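Local coordinates for periplasmic binding protein/LacI transcriptional regulator (Burkholderia graminis C4D1M, PDB 5HQJ), which binds D-arabinose and probably serves as the sugar-capturing solute-binding protein of an ABC transporter, at residues D54-K59 against H279-I284; E152-T157 against E202-A207; D251-L256 against Q262-Q267. All coordinates share one frame; numbering follows the deposited sequence. Where two conformers were deposited one is given.

Contact 1. Residues D54-K59 against H279-I284; sequences DKAGVK and HLVAQI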
ATOM      1  N   ASP A  54      23.168  -1.980  -0.356  1.00 19.96           N
ATOM      2  CA  ASP A  54      24.370  -2.581  -0.931  1.00 20.74           C
ATOM      3  C   ASP A  54      25.182  -1.508  -1.627  1.00 16.54           C
ATOM      4  O   ASP A  54      26.421  -1.465  -1.490  1.00 20.76           O
ATOM      5  CB  ASP A  54      24.028  -3.710  -1.918  1.00 25.81           C
ATOM      6  CG  ASP A  54      23.631  -4.990  -1.222  1.00 61.61           C
ATOM      7  OD1 ASP A  54      23.672  -5.020   0.024  1.00 57.02           O
ATOM      8  OD2 ASP A  54      23.292  -5.966  -1.919  1.00 91.79           O
ATOM      9  N   LYS A  55      24.494  -0.633  -2.364  1.00 16.95           N
ATOM     10  CA  LYS A  55      25.155   0.489  -3.018  1.00 17.27           C
ATOM     11  C   LYS A  55      25.893   1.307  -1.962  1.00 23.04           C
ATOM     12  O   LYS A  55      27.054   1.681  -2.148  1.00 21.41           O
ATOM     13  CB  LYS A  55      24.156   1.363  -3.766  1.00 28.86           C
ATOM     14  CG  LYS A  55      24.812   2.455  -4.592  1.00 54.00           C
ATOM     15  CD  LYS A  55      23.814   3.515  -4.995  1.00 72.54           C
ATOM     16  CE  LYS A  55      24.511   4.732  -5.565  1.00 88.70           C
ATOM     17  NZ  LYS A  55      25.378   4.373  -6.715  1.00 88.23           N
ATOM     18  N   ALA A  56      25.245   1.523  -0.826  1.00 17.50           N
ATOM     19  CA  ALA A  56      25.767   2.430   0.178  1.00 28.23           C
ATOM     20  C   ALA A  56      26.855   1.745   0.995  1.00 27.39           C
ATOM     21  O   ALA A  56      27.624   2.394   1.696  1.00 27.41           O
ATOM     22  CB  ALA A  56      24.641   2.918   1.073  1.00 28.12           C
ATOM     23  N   GLY A  57      26.920   0.423   0.910  1.00 21.08           N
ATOM     24  CA  GLY A  57      27.854  -0.332   1.724  1.00 27.50           C
ATOM     25  C   GLY A  57      27.508  -0.451   3.199  1.00 38.12           C
ATOM     26  O   GLY A  57      28.398  -0.667   4.030  1.00 34.64           O
ATOM     27  N   VAL A  58      26.232  -0.325   3.541  1.00 22.77           N
ATOM     28  CA  VAL A  58      25.821  -0.407   4.938  1.00 24.04           C
ATOM     29  C   VAL A  58      25.216  -1.771   5.254  1.00 29.40           C
ATOM     30  O   VAL A  58      24.818  -2.519   4.352  1.00 43.89           O
ATOM     31  CB  VAL A  58      24.822   0.709   5.285  1.00 28.46           C
ATOM     32  CG1 VAL A  58      25.332   2.032   4.768  1.00 24.14           C
ATOM     33  CG2 VAL A  58      23.442   0.426   4.701  1.00 27.63           C
ATOM     34  N   LYS A  59      25.162  -2.082   6.545  1.00 25.34           N
ATOM     35  CA  LYS A  59      24.467  -3.258   7.042  1.00 36.77           C
ATOM     36  C   LYS A  59      22.975  -3.009   6.928  1.00 33.62           C
ATOM     37  O   LYS A  59      22.498  -1.927   7.257  1.00 27.24           O
ATOM     38  CB  LYS A  59      24.869  -3.558   8.497  1.00 46.48           C
ATOM     39  CG  LYS A  59      23.834  -4.344   9.307  1.00 59.69           C
ATOM     40  CD  LYS A  59      23.599  -5.752   8.762  1.00 77.85           C
ATOM     41  CE  LYS A  59      22.460  -6.460   9.491  1.00 85.58           C
ATOM     42  NZ  LYS A  59      21.995  -7.672   8.754  1.00 82.88           N
ATOM     43  N   HIS A 279      17.635   8.006   2.324  1.00 19.01           N
ATOM     44  CA  HIS A 279      17.386   9.084   3.263  1.00 21.90           C
ATOM     45  C   HIS A 279      17.759   8.705   4.697  1.00 25.38           C
ATOM     46  O   HIS A 279      18.219   9.556   5.456  1.00 22.69           O
ATOM     47  CB  HIS A 279      15.936   9.529   3.145  1.00 16.00           C
ATOM     48  CG  HIS A 279      15.713  10.407   1.955  1.00 16.05           C
ATOM     49  ND1 HIS A 279      16.032  11.758   1.953  1.00 21.42           N
ATOM     50  CD2 HIS A 279      15.284  10.119   0.707  1.00 17.99           C
ATOM     51  CE1 HIS A 279      15.757  12.261   0.763  1.00 19.25           C
ATOM     52  NE2 HIS A 279      15.293  11.292  -0.013  1.00 20.99           N
ATOM     53  N   LEU A 280      17.615   7.438   5.066  1.00 25.44           N
ATOM     54  CA  LEU A 280      18.094   7.040   6.383  1.00 26.71           C
ATOM     55  C   LEU A 280      19.600   7.291   6.454  1.00 32.37           C
ATOM     56  O   LEU A 280      20.101   7.916   7.396  1.00 27.91           O
ATOM     57  CB  LEU A 280      17.771   5.580   6.667  1.00 22.60           C
ATOM     58  CG  LEU A 280      16.376   5.267   7.235  1.00 25.56           C
ATOM     59  CD1 LEU A 280      16.249   3.779   7.541  1.00 19.56           C
ATOM     60  CD2 LEU A 280      16.059   6.084   8.494  1.00 20.63           C
ATOM     61  N   VAL A 281      20.332   6.835   5.445  1.00 28.15           N
ATOM     62  CA  VAL A 281      21.777   6.982   5.462  1.00 29.16           C
ATOM     63  C   VAL A 281      22.175   8.457   5.514  1.00 41.80           C
ATOM     64  O   VAL A 281      23.083   8.845   6.251  1.00 30.25           O
ATOM     65  CB  VAL A 281      22.445   6.321   4.232  1.00 24.15           C
ATOM     66  CG1 VAL A 281      23.929   6.675   4.194  1.00 22.02           C
ATOM     67  CG2 VAL A 281      22.257   4.817   4.266  1.00 28.52           C
ATOM     68  N   ALA A 282      21.500   9.284   4.728  1.00 32.63           N
ATOM     69  CA  ALA A 282      21.822  10.701   4.702  1.00 23.14           C
ATOM     70  C   ALA A 282      21.544  11.375   6.049  1.00 31.79           C
ATOM     71  O   ALA A 282      22.267  12.288   6.450  1.00 38.65           O
ATOM     72  CB  ALA A 282      21.048  11.383   3.614  1.00 28.85           C
ATOM     73  N   GLN A 283      20.494  10.935   6.735  1.00 33.59           N
ATOM     74  CA  GLN A 283      20.148  11.499   8.034  1.00 33.30           C
ATOM     75  C   GLN A 283      21.143  11.027   9.087  1.00 36.14           C
ATOM     76  O   GLN A 283      21.610  11.817   9.899  1.00 41.98           O
ATOM     77  CB  GLN A 283      18.724  11.118   8.428  1.00 25.57           C
ATOM     78  CG  GLN A 283      17.631  11.845   7.587  1.00 27.85           C
ATOM     79  CD  GLN A 283      16.232  11.299   7.856  1.00 36.12           C
ATOM     80  OE1 GLN A 283      16.029  10.551   8.810  1.00 48.15           O
ATOM     81  NE2 GLN A 283      15.269  11.657   7.006  1.00 51.65           N
ATOM     82  N   ILE A 284      21.467   9.736   9.043  1.00 32.23           N
ATOM     83  CA  ILE A 284      22.462   9.150   9.930  1.00 33.51           C
ATOM     84  C   ILE A 284      23.795   9.872   9.790  1.00 47.23           C
ATOM     85  O   ILE A 284      24.459  10.170  10.783  1.00 75.66           O
ATOM     86  CB  ILE A 284      22.652   7.649   9.631  1.00 31.81           C
ATOM     87  CG1 ILE A 284      21.399   6.873  10.036  1.00 27.23           C
ATOM     88  CG2 ILE A 284      23.877   7.100  10.364  1.00 36.80           C
ATOM     89  CD1 ILE A 284      21.306   5.498   9.465  1.00 22.95           C
TER
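One methyl carbon, Val281 CG2, is the atom both close pairs share: Ala56 and Val58 each meet it, and no hydrogen bond or charge pair joins residues 54-59 to 279-284. Val58 offers CG1, which lies 4.2 Å from Val281 CG2, while Ala56 brings its CB to 4.4 Å from that same CG2. These are loose van der Waals approaches, and the two valine side chains slant across one another instead of lying alongside. Torsions decide which branches meet. In Val281 the CA-CB bond is turned to chi1 172°, which sends CG1 anti to the backbone N and CG2 anti to the carbonyl carbon; it is the second branch that reaches across. Val58 likewise uses the methyl anti to its own carbonyl carbon, with chi1 at -47°.

What brings Ala56 and Val58 to the same target is the end of helix 42-56. Gly57, with positive phi (73°), is the C-prime residue of a Schellman motif: its N bonds to Asp54 O, 3.1 Å away, and Val58 N returns to Ala53 O. The chain thereby leaves the helix just before strand 59-62, and the residues before and after the glycine both direct their CB atoms at Val281. Val58 also rests on Ile29 and on Val31 of strand 30-34, and Ile284, one turn along from Val281, touches Val31 too, so the two segments share a support on the sheet of that lobe.

All three touching residues are partly exposed, and together the segments bury just 81 Å². With methyl groups alone at the interface, nothing directional fixes the spacing or rotation of one segment against the other; between these two, shape and the hydrophobic effect probably do the joining, while other neighbours also hold both helices.

Contact 2. Residues E152-T157 against E202-A207; sequences EVAIIT and ETTLRA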
ATOM      1  N   GLU A 152     -24.315   1.273  -9.263  1.00  9.45           N
ATOM      2  CA  GLU A 152     -23.893   0.849  -7.956  1.00  6.63           C
ATOM      3  C   GLU A 152     -22.461   0.368  -7.991  1.00  8.68           C
ATOM      4  O   GLU A 152     -22.078  -0.349  -8.909  1.00  8.71           O
ATOM      5  CB  GLU A 152     -24.755  -0.313  -7.450  1.00  8.83           C
ATOM      6  CG  GLU A 152     -26.196   0.103  -7.256  1.00 11.86           C
ATOM      7  CD  GLU A 152     -27.107  -1.032  -6.826  1.00 44.96           C
ATOM      8  OE1 GLU A 152     -26.686  -2.207  -6.857  1.00 49.67           O
ATOM      9  OE2 GLU A 152     -28.260  -0.729  -6.457  1.00 20.71           O
ATOM     10  N   VAL A 153     -21.687   0.752  -6.991  1.00  6.12           N
ATOM     11  CA  VAL A 153     -20.315   0.294  -6.840  1.00  5.88           C
ATOM     12  C   VAL A 153     -20.009  -0.173  -5.434  1.00  8.26           C
ATOM     13  O   VAL A 153     -20.663   0.229  -4.461  1.00  6.48           O
ATOM     14  CB  VAL A 153     -19.303   1.398  -7.217  1.00  6.65           C
ATOM     15  CG1 VAL A 153     -19.473   1.799  -8.670  1.00  8.36           C
ATOM     16  CG2 VAL A 153     -19.403   2.589  -6.295  1.00  5.91           C
ATOM     17  N   ALA A 154     -19.008  -1.032  -5.322  1.00  5.98           N
ATOM     18  CA  ALA A 154     -18.511  -1.561  -4.045  1.00  5.93           C
ATOM     19  C   ALA A 154     -17.020  -1.293  -3.892  1.00  7.29           C
ATOM     20  O   ALA A 154     -16.291  -1.202  -4.875  1.00  6.82           O
ATOM     21  CB  ALA A 154     -18.791  -3.060  -3.904  1.00  6.29           C
ATOM     22  N   ILE A 155     -16.590  -1.126  -2.645  1.00  5.76           N
ATOM     23  CA  ILE A 155     -15.212  -0.879  -2.287  1.00  5.79           C
ATOM     24  C   ILE A 155     -14.739  -1.966  -1.349  1.00  9.38           C
ATOM     25  O   ILE A 155     -15.363  -2.219  -0.299  1.00  7.72           O
ATOM     26  CB  ILE A 155     -15.030   0.516  -1.598  1.00  5.38           C
ATOM     27  CG1 ILE A 155     -15.590   1.637  -2.453  1.00  5.19           C
ATOM     28  CG2 ILE A 155     -13.511   0.715  -1.198  1.00  9.06           C
ATOM     29  CD1 ILE A 155     -15.534   3.004  -1.758  1.00  7.40           C
ATOM     30  N   ILE A 156     -13.656  -2.635  -1.742  1.00  6.80           N
ATOM     31  CA  ILE A 156     -13.055  -3.748  -0.978  1.00  6.65           C
ATOM     32  C   ILE A 156     -11.731  -3.261  -0.448  1.00 10.04           C
ATOM     33  O   ILE A 156     -10.864  -2.837  -1.243  1.00  7.45           O
ATOM     34  CB  ILE A 156     -12.869  -5.015  -1.846  1.00  7.31           C
ATOM     35  CG1 ILE A 156     -14.171  -5.379  -2.580  1.00 14.27           C
ATOM     36  CG2 ILE A 156     -12.366  -6.154  -1.018  1.00  7.96           C
ATOM     37  CD1 ILE A 156     -15.362  -5.618  -1.694  1.00 14.52           C
ATOM     38  N   THR A 157     -11.544  -3.306   0.873  1.00  6.76           N
ATOM     39  CA  THR A 157     -10.302  -2.836   1.452  1.00  6.63           C
ATOM     40  C   THR A 157      -9.593  -3.957   2.174  1.00  8.66           C
ATOM     41  O   THR A 157     -10.046  -5.102   2.131  1.00 10.62           O
ATOM     42  CB  THR A 157     -10.559  -1.602   2.363  1.00  8.32           C
ATOM     43  OG1 THR A 157      -9.280  -1.083   2.758  1.00  8.89           O
ATOM     44  CG2 THR A 157     -11.470  -1.905   3.587  1.00  7.91           C
ATOM     45  N   GLU A 202     -17.712 -12.716  -3.210  1.00 14.59           N
ATOM     46  CA  GLU A 202     -18.871 -13.575  -3.471  1.00 13.11           C
ATOM     47  C   GLU A 202     -20.181 -13.008  -2.903  1.00 11.81           C
ATOM     48  O   GLU A 202     -21.183 -13.010  -3.565  1.00 13.51           O
ATOM     49  CB  GLU A 202     -18.658 -14.977  -2.890  1.00 14.14           C
ATOM     50  CG  GLU A 202     -17.624 -15.787  -3.605  1.00 21.48           C
ATOM     51  CD  GLU A 202     -17.319 -17.078  -2.883  1.00 30.52           C
ATOM     52  OE1 GLU A 202     -17.669 -17.186  -1.685  1.00 34.40           O
ATOM     53  OE2 GLU A 202     -16.723 -17.974  -3.515  1.00 28.65           O
ATOM     54  N   THR A 203     -20.144 -12.560  -1.638  1.00 13.73           N
ATOM     55  CA  THR A 203     -21.316 -11.994  -0.988  1.00 18.69           C
ATOM     56  C   THR A 203     -21.794 -10.699  -1.658  1.00 10.03           C
ATOM     57  O   THR A 203     -22.989 -10.487  -1.878  1.00 14.43           O
ATOM     58  CB  THR A 203     -21.003 -11.764   0.497  1.00 17.22           C
ATOM     59  OG1 THR A 203     -20.767 -13.036   1.120  1.00 19.42           O
ATOM     60  CG2 THR A 203     -22.151 -11.089   1.196  1.00 18.79           C
ATOM     61  N   THR A 204     -20.847  -9.853  -2.039  1.00 14.73           N
ATOM     62  CA  THR A 204     -21.195  -8.631  -2.742  1.00 12.94           C
ATOM     63  C   THR A 204     -21.960  -8.849  -4.035  1.00  8.03           C
ATOM     64  O   THR A 204     -22.966  -8.173  -4.317  1.00 13.79           O
ATOM     65  CB  THR A 204     -19.922  -7.817  -3.093  1.00 18.64           C
ATOM     66  OG1 THR A 204     -19.122  -7.645  -1.925  1.00 17.67           O
ATOM     67  CG2 THR A 204     -20.294  -6.455  -3.704  1.00 20.24           C
ATOM     68  N   LEU A 205     -21.479  -9.794  -4.853  1.00 10.29           N
ATOM     69  CA  LEU A 205     -22.065 -10.017  -6.150  1.00  9.45           C
ATOM     70  C   LEU A 205     -23.451 -10.640  -6.010  1.00  9.02           C
ATOM     71  O   LEU A 205     -24.320 -10.367  -6.819  1.00 13.51           O
ATOM     72  CB  LEU A 205     -21.158 -10.912  -7.005  1.00 15.84           C
ATOM     73  CG  LEU A 205     -19.746 -10.372  -7.286  1.00 15.85           C
ATOM     74  CD1 LEU A 205     -18.984 -11.380  -8.161  1.00 16.92           C
ATOM     75  CD2 LEU A 205     -19.778  -9.029  -7.902  1.00 22.83           C
ATOM     76  N   ARG A 206     -23.642 -11.458  -4.975  1.00 16.51           N
ATOM     77  CA  ARG A 206     -24.946 -12.061  -4.754  1.00 16.91           C
ATOM     78  C   ARG A 206     -25.972 -11.034  -4.309  1.00 18.64           C
ATOM     79  O   ARG A 206     -27.122 -11.052  -4.753  1.00 21.47           O
ATOM     80  CB  ARG A 206     -24.850 -13.181  -3.719  1.00 18.32           C
ATOM     81  CG  ARG A 206     -24.080 -14.395  -4.204  1.00 23.77           C
ATOM     82  CD  ARG A 206     -24.021 -15.498  -3.157  1.00 33.39           C
ATOM     83  NE  ARG A 206     -23.160 -16.604  -3.592  1.00 23.57           N
ATOM     84  CZ  ARG A 206     -22.109 -17.074  -2.924  1.00 34.54           C
ATOM     85  NH1 ARG A 206     -21.757 -16.580  -1.742  1.00 41.90           N
ATOM     86  NH2 ARG A 206     -21.415 -18.074  -3.440  1.00 38.36           N
ATOM     87  N   ALA A 207     -25.547 -10.120  -3.433  1.00 17.74           N
ATOM     88  CA  ALA A 207     -26.453  -9.090  -2.921  1.00 25.75           C
ATOM     89  C   ALA A 207     -26.812  -8.022  -3.960  1.00 30.77           C
ATOM     90  O   ALA A 207     -27.901  -7.458  -3.925  1.00 23.86           O
ATOM     91  CB  ALA A 207     -25.853  -8.448  -1.726  1.00 20.75           C
TER
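Thr204 faces strand 150-156 with its methyl: CG2 lies 3.7 Å from Ala154 CB, a close carbon-to-carbon meeting with no hydrogen bond across the segments. The next residue on the same strand face, Ile156, approaches the other branch of the threonine, its CD1 coming 4.3 Å from Thr204 OG1. Ala154 is also where the backbones draw nearest, its CA 7.7 Å from the CA of Thr204.

The threonine is held by a division of labour between its branches. With chi1 at -51°, CG2 stands anti to the backbone N and rests against Ala154, while OG1, beside that N, has two hydrogen-bond partners, Val200 O one turn earlier in the helix and Glu186 OE2. Its single proton must be shared between them unless the carboxylate carries one; either way, these bonds probably help fix the rotation of the methyl.

Further out, Thr204 and Leu205 both touch Leu211, which opens the following strand, and Ile156 packs on Ile214. Strand 150-156 runs between parallel strands 181-188 and 211-216; helix 194-207 covers this face of the sheet, while Val153 and Ile155 turn to helix 163-176.

Contact 3. Residues D251-L256 against Q262-Q267; sequences DTLKGL and QGIMVQ. With 64K (alpha-D-arabinopyranose), chain B.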
ATOM      1  N   ASP A 251      -1.099 -12.070  -9.990  1.00 16.08           N
ATOM      2  CA  ASP A 251      -2.521 -12.408 -10.141  1.00 15.36           C
ATOM      3  C   ASP A 251      -3.362 -11.238 -10.662  1.00 16.89           C
ATOM      4  O   ASP A 251      -4.322 -11.412 -11.435  1.00 16.70           O
ATOM      5  CB  ASP A 251      -3.112 -12.892  -8.808  1.00 26.84           C
ATOM      6  CG  ASP A 251      -2.681 -14.304  -8.455  1.00 66.08           C
ATOM      7  OD1 ASP A 251      -2.510 -15.127  -9.374  1.00 44.83           O
ATOM      8  OD2 ASP A 251      -2.519 -14.589  -7.253  1.00107.19           O
ATOM      9  N   THR A 252      -3.003 -10.045 -10.220  1.00 17.07           N
ATOM     10  CA  THR A 252      -3.668  -8.824 -10.648  1.00 17.03           C
ATOM     11  C   THR A 252      -3.365  -8.533 -12.129  1.00 14.60           C
ATOM     12  O   THR A 252      -4.262  -8.211 -12.936  1.00 17.12           O
ATOM     13  CB  THR A 252      -3.212  -7.639  -9.753  1.00 16.28           C
ATOM     14  OG1 THR A 252      -3.494  -7.920  -8.381  1.00 16.65           O
ATOM     15  CG2 THR A 252      -3.924  -6.389 -10.132  1.00 19.47           C
ATOM     16  N   LEU A 253      -2.082  -8.648 -12.478  1.00 15.21           N
ATOM     17  CA  LEU A 253      -1.674  -8.515 -13.858  1.00 11.99           C
ATOM     18  C   LEU A 253      -2.338  -9.587 -14.717  1.00 19.71           C
ATOM     19  O   LEU A 253      -2.804  -9.293 -15.807  1.00 14.66           O
ATOM     20  CB  LEU A 253      -0.168  -8.595 -13.950  1.00 13.62           C
ATOM     21  CG  LEU A 253       0.589  -7.380 -13.444  1.00 18.77           C
ATOM     22  CD1 LEU A 253       2.054  -7.726 -13.517  1.00 17.65           C
ATOM     23  CD2 LEU A 253       0.276  -6.151 -14.291  1.00 20.20           C
ATOM     24  N   LYS A 254      -2.434 -10.818 -14.206  1.00 15.60           N
ATOM     25  CA  LYS A 254      -3.107 -11.868 -14.979  1.00 23.90           C
ATOM     26  C   LYS A 254      -4.576 -11.498 -15.147  1.00 21.45           C
ATOM     27  O   LYS A 254      -5.169 -11.655 -16.224  1.00 17.51           O
ATOM     28  CB  LYS A 254      -2.979 -13.237 -14.308  1.00 35.04           C
ATOM     29  CG  LYS A 254      -3.545 -14.363 -15.161  1.00 57.84           C
ATOM     30  CD  LYS A 254      -3.419 -15.724 -14.493  1.00 75.22           C
ATOM     31  CE  LYS A 254      -4.062 -16.812 -15.345  1.00 94.07           C
ATOM     32  NZ  LYS A 254      -3.759 -16.665 -16.803  1.00 93.86           N
ATOM     33  N   GLY A 255      -5.172 -10.967 -14.091  1.00 18.29           N
ATOM     34  CA  GLY A 255      -6.562 -10.545 -14.185  1.00 24.21           C
ATOM     35  C   GLY A 255      -6.779  -9.457 -15.228  1.00 16.97           C
ATOM     36  O   GLY A 255      -7.796  -9.431 -15.921  1.00 14.76           O
ATOM     37  N   LEU A 256      -5.831  -8.530 -15.311  1.00 17.52           N
ATOM     38  CA  LEU A 256      -5.884  -7.456 -16.287  1.00 11.97           C
ATOM     39  C   LEU A 256      -5.712  -8.012 -17.716  1.00 21.45           C
ATOM     40  O   LEU A 256      -6.441  -7.631 -18.651  1.00 17.75           O
ATOM     41  CB  LEU A 256      -4.793  -6.418 -15.961  1.00 19.69           C
ATOM     42  CG  LEU A 256      -4.713  -5.095 -16.722  1.00 20.59           C
ATOM     43  CD1 LEU A 256      -6.002  -4.254 -16.548  1.00 18.67           C
ATOM     44  CD2 LEU A 256      -3.438  -4.323 -16.281  1.00 18.70           C
ATOM     45  N   GLN A 262     -10.051  -4.161 -15.189  1.00 14.57           N
ATOM     46  CA  GLN A 262     -10.021  -3.156 -16.268  1.00 11.45           C
ATOM     47  C   GLN A 262      -8.938  -2.108 -16.089  1.00 18.69           C
ATOM     48  O   GLN A 262      -8.480  -1.513 -17.056  1.00 20.11           O
ATOM     49  CB  GLN A 262     -11.385  -2.472 -16.381  1.00 14.39           C
ATOM     50  CG  GLN A 262     -12.467  -3.294 -17.074  1.00 18.86           C
ATOM     51  CD  GLN A 262     -12.729  -4.615 -16.394  1.00 22.61           C
ATOM     52  OE1 GLN A 262     -13.028  -4.668 -15.202  1.00 16.05           O
ATOM     53  NE2 GLN A 262     -12.571  -5.695 -17.133  1.00 18.40           N
ATOM     54  N   GLY A 263      -8.519  -1.881 -14.855  1.00 12.49           N
ATOM     55  CA  GLY A 263      -7.490  -0.890 -14.592  1.00 15.58           C
ATOM     56  C   GLY A 263      -6.843  -1.151 -13.264  1.00 17.61           C
ATOM     57  O   GLY A 263      -7.503  -1.679 -12.350  1.00 13.49           O
ATOM     58  N   ILE A 264      -5.570  -0.814 -13.127  0.60 13.58           N
ATOM     59  CA  ILE A 264      -4.990  -0.837 -11.814  0.60 11.89           C
ATOM     60  C   ILE A 264      -4.252   0.471 -11.505  0.60  9.05           C
ATOM     61  O   ILE A 264      -4.048   1.365 -12.356  0.60 10.39           O
ATOM     62  CB  ILE A 264      -4.069  -2.044 -11.625  0.60  9.42           C
ATOM     63  CG1 ILE A 264      -2.920  -2.005 -12.641  0.60 11.59           C
ATOM     64  CG2 ILE A 264      -4.858  -3.345 -11.744  0.60 20.60           C
ATOM     65  CD1 ILE A 264      -1.970  -3.201 -12.606  0.60 14.56           C
HETATM   66  N   MSE A 265      -3.914   0.590 -10.239  1.00 10.49           N
HETATM   67  CA  MSE A 265      -3.092   1.687  -9.739  1.00 14.28           C
HETATM   68  C   MSE A 265      -1.797   1.089  -9.212  1.00 12.37           C
HETATM   69  O   MSE A 265      -1.861   0.328  -8.241  1.00 11.97           O
HETATM   70  CB  MSE A 265      -3.815   2.476  -8.634  1.00 14.30           C
HETATM   71  CG  MSE A 265      -5.185   2.995  -9.018  1.00 17.10           C
HETATM   72 SE   MSE A 265      -4.992   4.465 -10.273  1.00 26.78          SE
HETATM   73  CE  MSE A 265      -4.391   5.864  -9.066  1.00 16.81           C
ATOM     74  N   VAL A 266      -0.654   1.421  -9.842  1.00 12.89           N
ATOM     75  CA  VAL A 266       0.628   0.865  -9.462  1.00 11.92           C
ATOM     76  C   VAL A 266       1.425   1.940  -8.765  1.00 11.14           C
ATOM     77  O   VAL A 266       1.684   2.976  -9.342  1.00 11.99           O
ATOM     78  CB  VAL A 266       1.385   0.301 -10.652  1.00 11.62           C
ATOM     79  CG1 VAL A 266       2.676  -0.379 -10.172  1.00 13.95           C
ATOM     80  CG2 VAL A 266       0.491  -0.688 -11.421  1.00 15.69           C
ATOM     81  N   GLN A 267       1.784   1.682  -7.515  1.00 11.74           N
ATOM     82  CA  GLN A 267       2.598   2.577  -6.710  1.00 10.16           C
ATOM     83  C   GLN A 267       4.064   2.365  -7.140  1.00 11.05           C
ATOM     84  O   GLN A 267       4.299   1.696  -8.133  1.00 12.64           O
ATOM     85  CB  GLN A 267       2.385   2.298  -5.222  1.00 10.48           C
ATOM     86  CG  GLN A 267       0.942   2.240  -4.781  1.00 11.72           C
ATOM     87  CD  GLN A 267       0.890   1.989  -3.311  1.00 14.85           C
ATOM     88  OE1 GLN A 267       1.275   2.832  -2.519  1.00 11.99           O
ATOM     89  NE2 GLN A 267       0.422   0.793  -2.924  1.00 12.65           N
TER
HETATM   90  O2  64K B 401       0.197   0.300  -0.112  1.00 16.25           O
HETATM   91  C2  64K B 401      -0.461  -0.918   0.376  1.00 23.94           C
HETATM   92  C3  64K B 401      -0.562  -1.863  -0.778  1.00 16.72           C
HETATM   93  O3  64K B 401      -1.591  -1.422  -1.636  1.00 17.68           O
HETATM   94  C4  64K B 401      -0.953  -3.269  -0.337  1.00 25.40           C
HETATM   95  O4  64K B 401      -2.306  -3.323   0.154  1.00 27.04           O
HETATM   96  C5  64K B 401      -0.074  -3.711   0.744  1.00 16.43           C
HETATM   97  O5  64K B 401      -0.249  -2.829   1.880  1.00 16.05           O
HETATM   98  C1  64K B 401       0.354  -1.527   1.483  1.00 22.94           C
HETATM   99  O1  64K B 401       0.318  -0.683   2.568  1.00 12.46           O
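Ile264 points from strand 263-266 at the helix and is met by three side chains, two obliquely and one at about a right angle. Thr252 comes in obliquely, methyl to methyl, its CG2 3.6 Å from Ile264 CG2. Leu253 makes the right-angle crossing; its CB points away from the strand, yet CD2 reaches to 4.1 Å from Ile264 CD1. Leu256 slants over that CD1 with its own CD2, and its CD1 rests on the backbone 3.7 Å from Gln262 C. In Ile264, chi1 60° turns CG1, and CD1 with it, toward the leucines, while CG2 meets Thr252; these contacts, of one of two deposited conformers, are less certain.

The segment axes approach to 9.3 Å, with directions 148° apart, as expected where helix 250-258 returns in the beta-alpha-beta crossover from strand 242-246. Val301 of strand 299-301 adds to the packing around Leu256 and Ile264.

Past this apolar layer, the chain arrives at the sugar. Gln267 NE2 donates an almost straight hydrogen bond (174°) to O2 of the arabinopyranose, at 2.9 Å. Asp247 OD1 accepts from the same NE2 and Thr130 OG1 bonds OE1, so the amide is gripped at both ends and probably held in one orientation.

Contacts 2 and 3 are buried and serve the same mixed sheet, each setting a helix against a strand, with about 11 Å between their nearest atoms. Contact 1 belongs to the surface of the other lobe, on the opposite side of the chain's centre from contact 2, and sets a helix end and the loop after it against a helix. All three are mainly apolar, with no hydrogen bond between their protein segments, but the polar company differs: contact 1 has backbone capping bonds, contact 2 a buried hydroxyl with partners elsewhere, and contact 3 an amide at the ligand. Strand 263-266 is followed, after a short link through Gln267, by helix 269-284, so the chain changes lobes beside the sugar.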